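Local coordinates for protein ribose-phosphate pyrophosphokinase (Thermus thermophilus, PDB 7PN0) that probably catalyses transfer of the pyrophosphate group of ATP to ribose 5-phosphate, making the nucleotide precursor phosphoribosyl pyrophosphate (PRPP), at residues A214-D219 with E232-A237; A293-R296 with G300-V303. All coordinates share one frame; numbering follows the deposited sequence.

In the fold
Both contacts belong to the C-terminal half of the chain, on opposite sides of its centre, with their nearest atoms about 17 Å apart and no residue in common. Contact 1 is core: strand 213-218 meets helix 225-236 through buried aliphatic groups alone, without a polar bond. Contact 2 lies nearer the surface and closes the end of helix 287-299. That helix covers the other sheet, the one containing strands 3-7, 122-126 and 141-144, even though it comes last in the chain. Its chemistry is largely polar, with backbone capping and an arginine bond, and a sulfate shared with other subunits lies beside it. Contact 1 thus builds a domain interior, while contact 2 caps a helix beside a subunit boundary.

Contact 1 of 2, residues A214-D219 with E232-A237; sequences ALIVDD and EALMQA
No flat group takes part where Leu-234 meets Ala-214 and Ile-216: there is no ring face or edge to fill, and the whole contact is made by methyl groups. Leu-234 points its forked end from the helix at the strand. Its CD1 does most of the work, lying 3.8 Å from CG2 of Ile-216 and 3.9 Å from CB of Ala-214. The second branch is used as well, with Leu-234 CD2 4.0 Å from Ala-214 CB, so the alanine methyl sits against both prongs of the fork. Ile-216 offers its short branch, while the longer CG1 arm is swung between the backbone N and the carbonyl carbon (chi1 69°). The isoleucine and leucine side chains run past each other in opposite directions, touching alongside. The CA atoms of Ala-214 and Leu-234 are 7.6 Å apart. All three residues are buried. Strand 213-218, helix 225-236 and strand 241-246 form a beta-alpha-beta crossover of the PRTase-like fold, and the acidic turn after the first strand probably belongs to the signature loop that handles the ribose phosphate in related enzymes. Leu-234 also packs on Val-242 of the next strand and on Val-209, whereas Leu-215 and Val-217 face helix 173-183 across the sheet.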
loop_
_atom_site.group_PDB
_atom_site.type_symbol
_atom_site.label_atom_id
_atom_site.label_comp_id
_atom_site.label_asym_id
_atom_site.label_seq_id
_atom_site.Cartn_x
_atom_site.Cartn_y
_atom_site.Cartn_z
ATOM N N ALA A 214 9.633 42.939 -29.041
ATOM C CA ALA A 214 9.297 41.506 -28.963
ATOM C C ALA A 214 9.378 41.058 -27.491
ATOM O O ALA A 214 10.392 41.352 -26.805
ATOM C CB ALA A 214 10.231 40.731 -29.831
ATOM N N LEU A 215 8.360 40.324 -27.048
ATOM C CA LEU A 215 8.294 39.721 -25.703
ATOM C C LEU A 215 8.447 38.195 -25.857
ATOM O O LEU A 215 7.702 37.615 -26.659
ATOM C CB LEU A 215 6.950 40.083 -25.073
ATOM C CG LEU A 215 6.563 41.555 -25.105
ATOM C CD1 LEU A 215 5.314 41.764 -24.285
ATOM C CD2 LEU A 215 7.706 42.429 -24.591
ATOM N N ILE A 216 9.352 37.569 -25.115
ATOM C CA ILE A 216 9.415 36.071 -25.076
ATOM C C ILE A 216 9.186 35.586 -23.649
ATOM O O ILE A 216 9.603 36.263 -22.664
ATOM C CB ILE A 216 10.687 35.519 -25.717
ATOM C CG1 ILE A 216 11.943 35.824 -24.899
ATOM C CG2 ILE A 216 10.783 36.019 -27.157
ATOM C CD1 ILE A 216 13.235 35.360 -25.522
ATOM N N VAL A 217 8.546 34.425 -23.515
ATOM C CA VAL A 217 8.219 33.906 -22.159
ATOM C C VAL A 217 8.525 32.419 -22.183
ATOM O O VAL A 217 8.263 31.760 -23.235
ATOM C CB VAL A 217 6.779 34.251 -21.752
ATOM C CG1 VAL A 217 5.741 33.688 -22.733
ATOM C CG2 VAL A 217 6.484 33.829 -20.321
ATOM N N ASP A 218 9.085 31.918 -21.093
ATOM C CA ASP A 218 9.321 30.465 -20.958
ATOM C C ASP A 218 8.921 30.006 -19.558
ATOM O O ASP A 218 8.716 30.858 -18.674
ATOM C CB ASP A 218 10.766 30.112 -21.298
ATOM C CG ASP A 218 10.909 28.712 -21.897
ATOM O OD1 ASP A 218 9.861 28.087 -22.208
ATOM O OD2 ASP A 218 12.057 28.262 -22.070
ATOM N N ASP A 219 8.847 28.694 -19.342
ATOM C CA ASP A 219 8.625 28.182 -17.964
ATOM C C ASP A 219 9.889 28.467 -17.145
ATOM O O ASP A 219 9.801 28.814 -15.937
ATOM C CB ASP A 219 8.232 26.696 -17.969
ATOM C CG ASP A 219 9.255 25.763 -18.591
ATOM O OD1 ASP A 219 9.755 26.098 -19.683
ATOM O OD2 ASP A 219 9.567 24.687 -17.983
ATOM N N GLU A 232 18.672 36.447 -30.654
ATOM C CA GLU A 232 19.551 36.630 -31.847
ATOM C C GLU A 232 18.690 36.541 -33.109
ATOM O O GLU A 232 18.810 37.431 -33.970
ATOM C CB GLU A 232 20.672 35.588 -31.890
ATOM C CG GLU A 232 21.838 35.866 -30.956
ATOM C CD GLU A 232 23.050 34.996 -31.266
ATOM O OE1 GLU A 232 23.012 34.232 -32.262
ATOM O OE2 GLU A 232 24.024 35.071 -30.517
ATOM N N ALA A 233 17.836 35.515 -33.217
ATOM C CA ALA A 233 16.911 35.325 -34.358
ATOM C C ALA A 233 16.049 36.578 -34.541
ATOM O O ALA A 233 15.838 36.983 -35.693
ATOM C CB ALA A 233 16.030 34.121 -34.162
ATOM N N LEU A 234 15.537 37.135 -33.441
ATOM C CA LEU A 234 14.559 38.253 -33.457
ATOM C C LEU A 234 15.273 39.539 -33.889
ATOM O O LEU A 234 14.677 40.316 -34.659
ATOM C CB LEU A 234 13.931 38.401 -32.066
ATOM C CG LEU A 234 12.683 37.551 -31.840
ATOM C CD1 LEU A 234 12.341 37.450 -30.343
ATOM C CD2 LEU A 234 11.494 38.113 -32.622
ATOM N N MET A 235 16.504 39.750 -33.444
ATOM C CA MET A 235 17.276 40.935 -33.897
ATOM C C MET A 235 17.652 40.733 -35.380
ATOM O O MET A 235 17.563 41.702 -36.134
ATOM C CB MET A 235 18.511 41.185 -33.036
ATOM C CG MET A 235 18.201 41.496 -31.563
ATOM S SD MET A 235 16.866 42.702 -31.234
ATOM C CE MET A 235 17.690 44.229 -31.699
ATOM N N GLN A 236 17.940 39.508 -35.827
ATOM C CA GLN A 236 18.216 39.246 -37.272
ATOM C C GLN A 236 16.944 39.503 -38.088
ATOM O O GLN A 236 17.100 39.916 -39.245
ATOM C CB GLN A 236 18.744 37.832 -37.537
ATOM C CG GLN A 236 20.193 37.626 -37.121
ATOM C CD GLN A 236 20.557 36.163 -36.961
ATOM O OE1 GLN A 236 19.902 35.257 -37.484
ATOM N NE2 GLN A 236 21.613 35.917 -36.205
ATOM N N ALA A 237 15.737 39.266 -37.537
ATOM C CA ALA A 237 14.444 39.531 -38.225
ATOM C C ALA A 237 14.048 41.003 -38.053
ATOM O O ALA A 237 12.908 41.349 -38.456
ATOM C CB ALA A 237 13.333 38.625 -37.730
#

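Contact 2 of 2, residues A293-R296 with G300-V303; sequences AIWR and GESV. With SO4 (sulfate ion), chain E.
Helix 287-299 ends by folding its chain back on Arg-296, whose carbonyl O accepts the backbone N of Glu-301 at 2.9 Å and a weak, bent bond from the N of Gly-300. The Arg-296 side chain runs out extended alongside the departing loop, and its NH1 meets Ser-302 O at 2.8 Å. That bond is nearly straight (164°), the oxygen lying at the guanidinium edge, in its plane. Glu-292 holds NE in a salt bridge, so two partners fix the group's rotation. Glu-301 crosses it at about a right angle: its OE1 is 4.5 Å from Arg-296 NE, beyond a salt bridge and well out of the guanidinium plane, an attraction of charges without a directed N-H. Val-303 CG2 packs 3.9 Å from Arg-296 CB. With alanine here, Ser-302 O and Glu-292 would probably lose their mate, and the loop would be held less firmly near Ser-302. Ser-302 OG, anti to its own N (chi1 174°), donates at 2.7 Å to O2 of a sulfate, probably from the crystallisation liquor. Ser-304 N, Ser-46 and Arg-48 of the second subunit and Arg-103 of the third also bind this anion, in what is probably the allosteric phosphate site known in relatives. The 6→1 bond and Gly-300 in the left-handed helical conformation (positive phi) mark the helix end as a Schellman motif.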
loop_
_atom_site.group_PDB
_atom_site.type_symbol
_atom_site.label_atom_id
_atom_site.label_comp_id
_atom_site.label_asym_id
_atom_site.label_seq_id
_atom_site.Cartn_x
_atom_site.Cartn_y
_atom_site.Cartn_z
ATOM N N ALA A 293 -2.066 31.202 -1.345
ATOM C CA ALA A 293 -2.428 29.787 -1.611
ATOM C C ALA A 293 -2.374 28.989 -0.294
ATOM O O ALA A 293 -3.330 28.246 0.031
ATOM C CB ALA A 293 -1.501 29.245 -2.678
ATOM N N ILE A 294 -1.306 29.148 0.477
ATOM C CA ILE A 294 -1.145 28.402 1.751
ATOM C C ILE A 294 -2.308 28.794 2.661
ATOM O O ILE A 294 -2.937 27.877 3.239
ATOM C CB ILE A 294 0.250 28.598 2.363
ATOM C CG1 ILE A 294 1.316 27.893 1.519
ATOM C CG2 ILE A 294 0.297 28.147 3.805
ATOM C CD1 ILE A 294 2.737 28.322 1.828
ATOM N N TRP A 295 -2.604 30.095 2.780
ATOM C CA TRP A 295 -3.727 30.572 3.634
ATOM C C TRP A 295 -5.012 29.834 3.218
ATOM O O TRP A 295 -5.734 29.292 4.082
ATOM C CB TRP A 295 -3.854 32.099 3.551
ATOM C CG TRP A 295 -4.965 32.606 4.418
ATOM C CD1 TRP A 295 -6.121 33.211 4.020
ATOM C CD2 TRP A 295 -5.023 32.516 5.851
ATOM N NE1 TRP A 295 -6.884 33.524 5.111
ATOM C CE2 TRP A 295 -6.261 33.071 6.244
ATOM C CE3 TRP A 295 -4.176 31.974 6.835
ATOM C CZ2 TRP A 295 -6.657 33.111 7.583
ATOM C CZ3 TRP A 295 -4.577 32.001 8.158
ATOM C CH2 TRP A 295 -5.796 32.580 8.522
ATOM N N ARG A 296 -5.248 29.723 1.920
ATOM C CA ARG A 296 -6.501 29.144 1.391
ATOM C C ARG A 296 -6.483 27.620 1.545
ATOM O O ARG A 296 -7.512 27.070 1.916
ATOM C CB ARG A 296 -6.658 29.565 -0.056
ATOM C CG ARG A 296 -6.959 31.041 -0.139
ATOM C CD ARG A 296 -7.369 31.449 -1.503
ATOM N NE ARG A 296 -7.467 32.909 -1.522
ATOM C CZ ARG A 296 -8.173 33.574 -2.404
ATOM N NH1 ARG A 296 -8.842 32.921 -3.332
ATOM N NH2 ARG A 296 -8.208 34.890 -2.365
ATOM N N GLY A 300 -9.385 26.055 3.720
ATOM C CA GLY A 300 -10.335 25.389 2.798
ATOM C C GLY A 300 -11.048 26.356 1.864
ATOM O O GLY A 300 -12.227 26.118 1.539
ATOM N N GLU A 301 -10.374 27.443 1.481
ATOM C CA GLU A 301 -10.889 28.457 0.534
ATOM C C GLU A 301 -10.349 28.141 -0.861
ATOM O O GLU A 301 -9.428 27.296 -1.011
ATOM C CB GLU A 301 -10.493 29.854 1.015
ATOM C CG GLU A 301 -11.148 30.249 2.337
ATOM C CD GLU A 301 -10.596 31.555 2.912
ATOM O OE1 GLU A 301 -9.664 32.091 2.351
ATOM O OE2 GLU A 301 -11.078 31.983 3.955
ATOM N N SER A 302 -10.846 28.830 -1.871
ATOM C CA SER A 302 -10.583 28.478 -3.282
ATOM C C SER A 302 -9.176 28.931 -3.710
ATOM O O SER A 302 -8.939 30.163 -3.898
ATOM C CB SER A 302 -11.637 29.047 -4.183
ATOM O OG SER A 302 -11.277 28.805 -5.530
ATOM N N VAL A 303 -8.256 27.997 -3.889
ATOM C CA VAL A 303 -6.942 28.257 -4.536
ATOM C C VAL A 303 -7.180 28.554 -6.025
ATOM O O VAL A 303 -6.525 29.474 -6.561
ATOM C CB VAL A 303 -5.945 27.110 -4.275
ATOM C CG1 VAL A 303 -4.598 27.327 -4.965
ATOM C CG2 VAL A 303 -5.717 26.893 -2.797
HETATM S S SO4 E . -10.618 25.068 -5.247
HETATM O O1 SO4 E . -10.930 24.888 -3.899
HETATM O O2 SO4 E . -11.434 26.118 -5.810
HETATM O O3 SO4 E . -9.247 25.454 -5.400
HETATM O O4 SO4 E . -10.891 23.850 -5.984
#